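Local coordinates for protein Ser-thr phosphatase MSPP (Mycobacterium smegmatis, PDB 2V06) that is a metal-dependent phosphatase of the PP2C type that binds magnesium ions and probably removes phosphate from phosphoserine and phosphothreonine, at residues Leu181-Asp186 with Val229-Gly234; Leu31-Asp36 with Thr48-Leu53. One frame throughout, in Å; residues are numbered along the deposited sequence.

The two contacts belong to the two antiparallel sheets of the PP2C beta sandwich. Contact 1 pairs two strands of one sheet. Contact 2 packs a strand of the other sheet against the helix on its outer side. Their centres are 14 Å apart, and the sandwich core lies between them. There, CG2 of Ile183 meets CG2 of Val34 at 3.6 Å, and CD1 of Ile231 touches CG of Tyr32, also at 3.6 Å. Both segments 181-186 and 31-36 end in a metal-binding aspartate. OD1 of Asp186 and OD2 of Asp36 bind the same magnesium ion and come within 2.7 Å of each other. Asp36 also holds the second magnesium ion.

Contact 1 (Leu181-Asp186 with Val229-Gly234); sequences LLISSD and VVIDLG. With MG (magnesium ion), chain B.
Leu181 and Ile231 form a hydrogen-bonded antiparallel pair, as do Ile183 and Val229. N of Leu181 lies 2.8 Å from O of Ile231, and N of Ile183 is 2.8 Å from O of Val229. Each bond is returned from N of the partner to O of the first residue. Between them, Leu182 and Val230 form a non-hydrogen-bonded pair.

Leu181, Ile183, Val229 and Ile231 point to one face. With CG turned beside its backbone N (chi1 -56°), Leu181 brings CG to 4.0 Å from CD1 of Leu233. The two side chains cross at about a right angle. CB of Ile183 is 4.3 Å from CB of Val229. CD1 of Ile183 ends 4.4 Å from CD1 of Ile231, across the diagonal of the two pairs.

Leu182 and Val230 take the other face. CG of Leu182 is anti to the backbone N (chi1 168°), and its CD1 reaches CG2 of Val230 at 3.8 Å. Past the strand, OD1 of Asp186 binds a magnesium ion at 2.0 Å, a site shared with Asp36 and Asp224. OD2 of Asp186 forms a salt bridge with Arg153.

These are two inner strands of one sheet of the PP2C beta sandwich, flanked by strands 115-119 and 5-13. Helix 206-219 covers Leu182 and Val230. The opposite face is turned to the core between the sheets, against strand 31-38.

Contact 2 (Leu31-Asp36 with Thr48-Leu53); sequences LYAVAD and TALKTL. With MG (magnesium ion), chain B; MG (magnesium ion), chain C.
Strand segment 31-36 and helix segment 48-53 run nearly antiparallel, at 155°, with their axes 8.9 Å apart at closest approach. Ala35 and Leu50 have the nearest CA atoms, 7.2 Å apart. The contact is apolar. Leu31, Ala33 and Ala35 point toward the helix, while Tyr32 and Val34 point away from it.

Leu50 and Leu53 carry the helix side. CG of Leu50 is anti to its carbonyl carbon (chi1 -62°). This sets CD2 over the gap between the CB atoms of Ala33 and Ala35. CD2 of Leu50 lies 3.8 Å from CB of Ala33, while its CG is 4.0 Å from CB of Ala35. Leu53 has a different first torsion, with CG anti to the backbone N (chi1 173°). Its CD2 meets CB of Ala33 at 4.0 Å, so both leucines share that methyl. CG of Leu53 is also touched by CD2 of Leu31 at 4.2 Å, the two side chains meeting at a slant. The leucine methyls thus rest on the alanine CB atoms.

Asp36 follows this packed strip and bridges the two magnesium ions. OD2 binds one ion at 2.1 Å, and OD1 binds the other. Gly37 joins the second site through its backbone O. This paired-ion centre is characteristic of PP2C phosphatases.

Strands 23-28 and 89-96 flank segment 31-36, and Leu50 also touches Ala24 and Leu92 on them. Helix 63-81 packs beside the helix segment at Thr48, Thr52 and Leu53. The opposite face of the strand, with Tyr32 and Val34, is turned to the core between the sheets.

Contact 1 (Leu181-Asp186 with Val229-Gly234)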
ATOM      1  N   LEU A 181     -11.367   0.927  -4.201  1.00 15.75           N
ATOM      2  CA  LEU A 181      -9.959   1.173  -4.052  1.00 15.93           C
ATOM      3  C   LEU A 181      -9.262  -0.138  -3.716  1.00 16.00           C
ATOM      4  O   LEU A 181      -9.788  -1.002  -3.039  1.00 17.50           O
ATOM      5  CB  LEU A 181      -9.658   2.161  -2.935  1.00 16.43           C
ATOM      6  CG  LEU A 181     -10.342   3.521  -3.032  1.00 17.68           C
ATOM      7  CD1 LEU A 181      -9.981   4.400  -1.852  1.00 19.28           C
ATOM      8  CD2 LEU A 181      -9.993   4.186  -4.364  1.00 19.32           C
ATOM      9  N   LEU A 182      -8.033  -0.246  -4.240  1.00 15.87           N
ATOM     10  CA  LEU A 182      -7.169  -1.385  -3.941  1.00 15.46           C
ATOM     11  C   LEU A 182      -5.834  -0.811  -3.472  1.00 15.35           C
ATOM     12  O   LEU A 182      -5.220  -0.056  -4.230  1.00 16.09           O
ATOM     13  CB  LEU A 182      -6.955  -2.256  -5.180  1.00 16.53           C
ATOM     14  CG  LEU A 182      -5.856  -3.308  -5.100  1.00 17.03           C
ATOM     15  CD1 LEU A 182      -6.136  -4.353  -4.032  1.00 18.58           C
ATOM     16  CD2 LEU A 182      -5.628  -3.994  -6.467  1.00 19.74           C
ATOM     17  N   ILE A 183      -5.388  -1.196  -2.311  1.00 15.27           N
ATOM     18  CA  ILE A 183      -4.019  -0.933  -1.862  1.00 14.60           C
ATOM     19  C   ILE A 183      -3.291  -2.262  -1.952  1.00 14.61           C
ATOM     20  O   ILE A 183      -3.816  -3.284  -1.475  1.00 15.60           O
ATOM     21  CB  ILE A 183      -3.900  -0.389  -0.432  1.00 15.25           C
ATOM     22  CG1 ILE A 183      -4.957   0.696  -0.103  1.00 17.79           C
ATOM     23  CG2 ILE A 183      -2.499   0.112  -0.175  1.00 16.48           C
ATOM     24  CD1 ILE A 183      -4.957   1.061   1.343  1.00 19.53           C
ATOM     25  N   SER A 184      -2.119  -2.285  -2.556  1.00 14.59           N
ATOM     26  CA  SER A 184      -1.409  -3.562  -2.603  0.63 16.15           C
ATOM     27  C   SER A 184       0.081  -3.339  -2.409  1.00 14.84           C
ATOM     28  O   SER A 184       0.631  -2.321  -2.691  1.00 16.36           O
ATOM     29  CB  SER A 184      -1.624  -4.261  -3.930  0.63 17.28           C
ATOM     30  OG  SER A 184      -0.836  -3.750  -4.994  0.63 23.87           O
ATOM     31  N   SER A 185       0.721  -4.390  -1.917  1.00 14.69           N
ATOM     32  CA  SER A 185       2.166  -4.434  -2.039  1.00 15.07           C
ATOM     33  C   SER A 185       2.533  -4.709  -3.490  1.00 14.94           C
ATOM     34  O   SER A 185       1.706  -5.183  -4.297  1.00 16.55           O
ATOM     35  CB  SER A 185       2.812  -5.439  -1.087  1.00 14.89           C
ATOM     36  OG  SER A 185       2.418  -6.743  -1.394  1.00 16.29           O
ATOM     37  N   ASP A 186       3.792  -4.474  -3.837  1.00 15.31           N
ATOM     38  CA  ASP A 186       4.318  -4.770  -5.159  0.71 16.38           C
ATOM     39  C   ASP A 186       4.212  -6.229  -5.557  1.00 16.72           C
ATOM     40  O   ASP A 186       4.315  -6.549  -6.761  1.00 19.59           O
ATOM     41  CB  ASP A 186       5.737  -4.219  -5.269  0.71 17.29           C
ATOM     42  CG  ASP A 186       6.767  -4.965  -4.459  0.71 17.26           C
ATOM     43  OD1 ASP A 186       6.427  -5.548  -3.394  0.71 15.09           O
ATOM     44  OD2 ASP A 186       7.944  -4.994  -4.913  0.71 19.05           O
ATOM     45  N   VAL A 229      -5.676  -4.842   0.052  1.00 15.25           N
ATOM     46  CA  VAL A 229      -6.770  -4.278   0.804  1.00 15.28           C
ATOM     47  C   VAL A 229      -7.730  -3.709  -0.240  1.00 16.04           C
ATOM     48  O   VAL A 229      -7.314  -2.861  -1.037  1.00 17.23           O
ATOM     49  CB  VAL A 229      -6.323  -3.161   1.763  1.00 16.37           C
ATOM     50  CG1 VAL A 229      -7.469  -2.561   2.516  1.00 18.28           C
ATOM     51  CG2 VAL A 229      -5.281  -3.691   2.715  1.00 17.92           C
ATOM     52  N   VAL A 230      -8.982  -4.198  -0.240  1.00 16.19           N
ATOM     53  CA  VAL A 230     -10.000  -3.742  -1.159  1.00 16.67           C
ATOM     54  C   VAL A 230     -11.065  -3.004  -0.363  1.00 17.44           C
ATOM     55  O   VAL A 230     -11.530  -3.509   0.652  1.00 19.09           O
ATOM     56  CB  VAL A 230     -10.595  -4.983  -1.891  1.00 17.57           C
ATOM     57  CG1 VAL A 230     -11.884  -4.597  -2.610  1.00 21.46           C
ATOM     58  CG2 VAL A 230      -9.612  -5.549  -2.906  1.00 20.33           C
ATOM     59  N   ILE A 231     -11.461  -1.823  -0.847  1.00 17.12           N
ATOM     60  CA  ILE A 231     -12.350  -0.915  -0.147  1.00 17.73           C
ATOM     61  C   ILE A 231     -13.441  -0.525  -1.150  1.00 17.10           C
ATOM     62  O   ILE A 231     -13.145   0.053  -2.189  1.00 18.23           O
ATOM     63  CB  ILE A 231     -11.616   0.345   0.354  1.00 18.25           C
ATOM     64  CG1 ILE A 231     -10.322   0.061   1.111  1.00 19.38           C
ATOM     65  CG2 ILE A 231     -12.528   1.209   1.222  1.00 21.88           C
ATOM     66  CD1 ILE A 231      -9.391   1.249   1.216  1.00 22.80           C
ATOM     67  N   ASP A 232     -14.685  -0.823  -0.812  1.00 17.98           N
ATOM     68  CA  ASP A 232     -15.828  -0.447  -1.615  1.00 17.50           C
ATOM     69  C   ASP A 232     -16.406   0.855  -1.037  1.00 17.19           C
ATOM     70  O   ASP A 232     -16.751   0.922   0.126  1.00 18.55           O
ATOM     71  CB  ASP A 232     -16.899  -1.554  -1.665  1.00 19.88           C
ATOM     72  CG  ASP A 232     -16.489  -2.619  -2.709  1.00 22.04           C
ATOM     73  OD1 ASP A 232     -15.867  -2.219  -3.727  1.00 30.57           O
ATOM     74  OD2 ASP A 232     -16.827  -3.793  -2.500  1.00 28.09           O
ATOM     75  N   LEU A 233     -16.526   1.845  -1.887  1.00 18.08           N
ATOM     76  CA  LEU A 233     -16.971   3.181  -1.500  1.00 18.86           C
ATOM     77  C   LEU A 233     -18.435   3.446  -1.756  1.00 19.42           C
ATOM     78  O   LEU A 233     -19.038   2.904  -2.680  1.00 21.84           O
ATOM     79  CB  LEU A 233     -16.150   4.224  -2.248  1.00 19.02           C
ATOM     80  CG  LEU A 233     -14.610   4.102  -2.041  1.00 19.87           C
ATOM     81  CD1 LEU A 233     -13.967   5.205  -2.860  1.00 23.72           C
ATOM     82  CD2 LEU A 233     -14.198   4.201  -0.599  1.00 23.70           C
ATOM     83  N   GLY A 234     -19.006   4.283  -0.910  1.00 20.73           N
ATOM     84  CA  GLY A 234     -20.361   4.782  -1.026  1.00 25.48           C
ATOM     85  C   GLY A 234     -20.457   6.276  -1.161  1.00 32.81           C
ATOM     86  O   GLY A 234     -19.417   6.941  -1.235  1.00 49.26           O
ATOM     87  OXT GLY A 234     -21.645   6.868  -1.191  1.00 46.58           O
TER
HETATM   88 MG    MG B1234       7.329  -6.510  -1.914  1.00 15.59          MG
HETATM   89  O   HOH W   1       9.055  -5.520  -2.575  1.00 18.15           O
HETATM   90  O   HOH W   2       5.673  -7.480  -1.049  1.00 15.37           O
HETATM   91  O   HOH W   3       8.695  -7.556  -0.533  1.00 16.03           O

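Contact 2 (Leu31-Asp36 with Thr48-Leu53)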
ATOM      1  N   LEU A  31      -9.499   3.945   8.271  1.00 17.13           N
ATOM      2  CA  LEU A  31      -8.089   3.902   7.949  1.00 16.60           C
ATOM      3  C   LEU A  31      -7.710   2.546   7.417  1.00 15.72           C
ATOM      4  O   LEU A  31      -7.955   1.521   8.057  1.00 17.87           O
ATOM      5  CB  LEU A  31      -7.259   4.199   9.191  1.00 17.90           C
ATOM      6  CG  LEU A  31      -5.747   4.158   9.035  1.00 18.43           C
ATOM      7  CD1 LEU A  31      -5.259   5.203   8.070  1.00 21.27           C
ATOM      8  CD2 LEU A  31      -5.121   4.345  10.423  1.00 22.17           C
ATOM      9  N   TYR A  32      -7.013   2.522   6.287  1.00 15.06           N
ATOM     10  CA  TYR A  32      -6.582   1.316   5.610  1.00 14.83           C
ATOM     11  C   TYR A  32      -5.151   1.487   5.186  1.00 14.83           C
ATOM     12  O   TYR A  32      -4.772   2.591   4.761  1.00 16.18           O
ATOM     13  CB  TYR A  32      -7.429   1.015   4.350  1.00 16.28           C
ATOM     14  CG  TYR A  32      -8.877   0.838   4.760  1.00 16.93           C
ATOM     15  CD1 TYR A  32      -9.306  -0.423   5.108  1.00 18.61           C
ATOM     16  CD2 TYR A  32      -9.751   1.931   4.818  1.00 19.06           C
ATOM     17  CE1 TYR A  32     -10.604  -0.610   5.481  1.00 19.95           C
ATOM     18  CE2 TYR A  32     -11.074   1.731   5.239  1.00 20.52           C
ATOM     19  CZ  TYR A  32     -11.465   0.456   5.577  1.00 22.52           C
ATOM     20  OH  TYR A  32     -12.775   0.269   5.957  1.00 29.53           O
ATOM     21  N   ALA A  33      -4.319   0.468   5.303  1.00 14.56           N
ATOM     22  CA  ALA A  33      -2.938   0.635   4.949  1.00 14.18           C
ATOM     23  C   ALA A  33      -2.279  -0.707   4.604  1.00 14.74           C
ATOM     24  O   ALA A  33      -2.705  -1.748   5.062  1.00 15.31           O
ATOM     25  CB  ALA A  33      -2.144   1.285   6.060  1.00 16.11           C
ATOM     26  N   VAL A  34      -1.233  -0.588   3.804  1.00 14.32           N
ATOM     27  CA  VAL A  34      -0.297  -1.671   3.492  1.00 14.16           C
ATOM     28  C   VAL A  34       1.119  -1.174   3.770  1.00 14.19           C
ATOM     29  O   VAL A  34       1.431  -0.017   3.437  1.00 14.83           O
ATOM     30  CB  VAL A  34      -0.410  -2.160   2.047  1.00 15.98           C
ATOM     31  CG1 VAL A  34       0.702  -3.126   1.737  1.00 16.98           C
ATOM     32  CG2 VAL A  34      -1.757  -2.811   1.805  1.00 16.62           C
ATOM     33  N   ALA A  35       1.917  -2.040   4.371  1.00 14.54           N
ATOM     34  CA  ALA A  35       3.322  -1.746   4.626  1.00 14.83           C
ATOM     35  C   ALA A  35       4.152  -2.951   4.120  1.00 14.66           C
ATOM     36  O   ALA A  35       3.896  -4.070   4.601  1.00 16.35           O
ATOM     37  CB  ALA A  35       3.613  -1.451   6.070  1.00 16.14           C
ATOM     38  N   ASP A  36       5.059  -2.730   3.213  1.00 14.43           N
ATOM     39  CA  ASP A  36       5.937  -3.766   2.692  1.00 14.39           C
ATOM     40  C   ASP A  36       7.316  -3.580   3.299  1.00 14.18           C
ATOM     41  O   ASP A  36       8.069  -2.686   2.910  1.00 14.49           O
ATOM     42  CB  ASP A  36       5.963  -3.674   1.143  1.00 14.49           C
ATOM     43  CG  ASP A  36       6.838  -4.728   0.503  1.00 15.11           C
ATOM     44  OD1 ASP A  36       7.635  -5.348   1.244  1.00 14.89           O
ATOM     45  OD2 ASP A  36       6.759  -4.910  -0.741  1.00 15.08           O
ATOM     46  N   THR A  48       5.581  -2.659  13.113  1.00 18.23           N
ATOM     47  CA  THR A  48       5.682  -1.513  14.017  1.00 18.83           C
ATOM     48  C   THR A  48       5.113  -0.290  13.325  1.00 16.20           C
ATOM     49  O   THR A  48       4.422   0.490  14.021  1.00 17.91           O
ATOM     50  CB  THR A  48       7.157  -1.295  14.410  1.00 20.04           C
ATOM     51  OG1 THR A  48       7.662  -2.453  15.063  1.00 22.27           O
ATOM     52  CG2 THR A  48       7.309  -0.105  15.341  1.00 22.57           C
ATOM     53  N   ALA A  49       5.373  -0.087  12.057  1.00 16.66           N
ATOM     54  CA  ALA A  49       4.843   1.084  11.394  1.00 16.97           C
ATOM     55  C   ALA A  49       3.337   1.105  11.511  1.00 16.36           C
ATOM     56  O   ALA A  49       2.736   2.125  11.810  1.00 17.16           O
ATOM     57  CB  ALA A  49       5.318   1.095   9.960  1.00 16.74           C
ATOM     58  N   LEU A  50       2.670  -0.035  11.231  1.00 16.76           N
ATOM     59  CA  LEU A  50       1.198  -0.018  11.265  1.00 16.99           C
ATOM     60  C   LEU A  50       0.626   0.084  12.647  1.00 17.03           C
ATOM     61  O   LEU A  50      -0.406   0.727  12.833  1.00 17.89           O
ATOM     62  CB  LEU A  50       0.619  -1.217  10.508  1.00 18.42           C
ATOM     63  CG  LEU A  50       0.968  -1.269   9.023  1.00 19.31           C
ATOM     64  CD1 LEU A  50       0.256  -2.404   8.296  1.00 24.93           C
ATOM     65  CD2 LEU A  50       0.666   0.048   8.311  1.00 22.17           C
ATOM     66  N   LYS A  51       1.291  -0.530  13.639  1.00 18.12           N
ATOM     67  CA  LYS A  51       0.837  -0.385  15.029  0.74 19.10           C
ATOM     68  C   LYS A  51       0.871   1.081  15.428  1.00 17.91           C
ATOM     69  O   LYS A  51      -0.037   1.622  16.055  1.00 19.19           O
ATOM     70  CB  LYS A  51       1.715  -1.241  15.949  0.74 22.12           C
ATOM     71  CG  LYS A  51       1.234  -1.291  17.401  0.74 22.10           C
ATOM     72  CD  LYS A  51       2.105  -2.163  18.313  0.74 28.66           C
ATOM     73  CE  LYS A  51       1.478  -2.229  19.724  0.74 31.34           C
ATOM     74  NZ  LYS A  51       1.937  -3.329  20.609  0.74 35.49           N
ATOM     75  N   THR A  52       1.970   1.728  15.100  1.00 18.63           N
ATOM     76  CA  THR A  52       2.134   3.140  15.481  1.00 18.96           C
ATOM     77  C   THR A  52       1.164   4.016  14.710  1.00 17.37           C
ATOM     78  O   THR A  52       0.551   4.945  15.262  1.00 19.75           O
ATOM     79  CB  THR A  52       3.597   3.581  15.242  1.00 19.51           C
ATOM     80  OG1 THR A  52       4.481   2.736  15.966  1.00 24.51           O
ATOM     81  CG2 THR A  52       3.818   5.026  15.651  1.00 21.27           C
ATOM     82  N   LEU A  53       1.014   3.762  13.415  1.00 17.65           N
ATOM     83  CA  LEU A  53       0.091   4.536  12.592  1.00 17.22           C
ATOM     84  C   LEU A  53      -1.323   4.450  13.154  1.00 17.61           C
ATOM     85  O   LEU A  53      -2.038   5.441  13.296  1.00 18.44           O
ATOM     86  CB  LEU A  53       0.088   3.958  11.178  1.00 17.68           C
ATOM     87  CG  LEU A  53      -0.958   4.562  10.243  1.00 19.49           C
ATOM     88  CD1 LEU A  53      -0.601   5.982   9.953  1.00 35.93           C
ATOM     89  CD2 LEU A  53      -1.084   3.769   8.976  1.00 20.45           C
TER
HETATM   90 MG    MG B1234       7.329  -6.510  -1.914  1.00 15.59          MG
HETATM   91 MG    MG C1235       9.048  -6.766   1.440  1.00 15.61          MG
HETATM   92  O   HOH W   2       5.673  -7.480  -1.049  1.00 15.37           O
HETATM   93  O   HOH W   1       9.055  -5.520  -2.575  1.00 18.15           O
HETATM   94  O   HOH W   3       8.695  -7.556  -0.533  1.00 16.03           O
HETATM   95  O   HOH W   4       7.475  -7.900   2.190  1.00 16.18           O
HETATM   96  O   HOH W   5      10.433  -5.589   0.452  1.00 16.96           O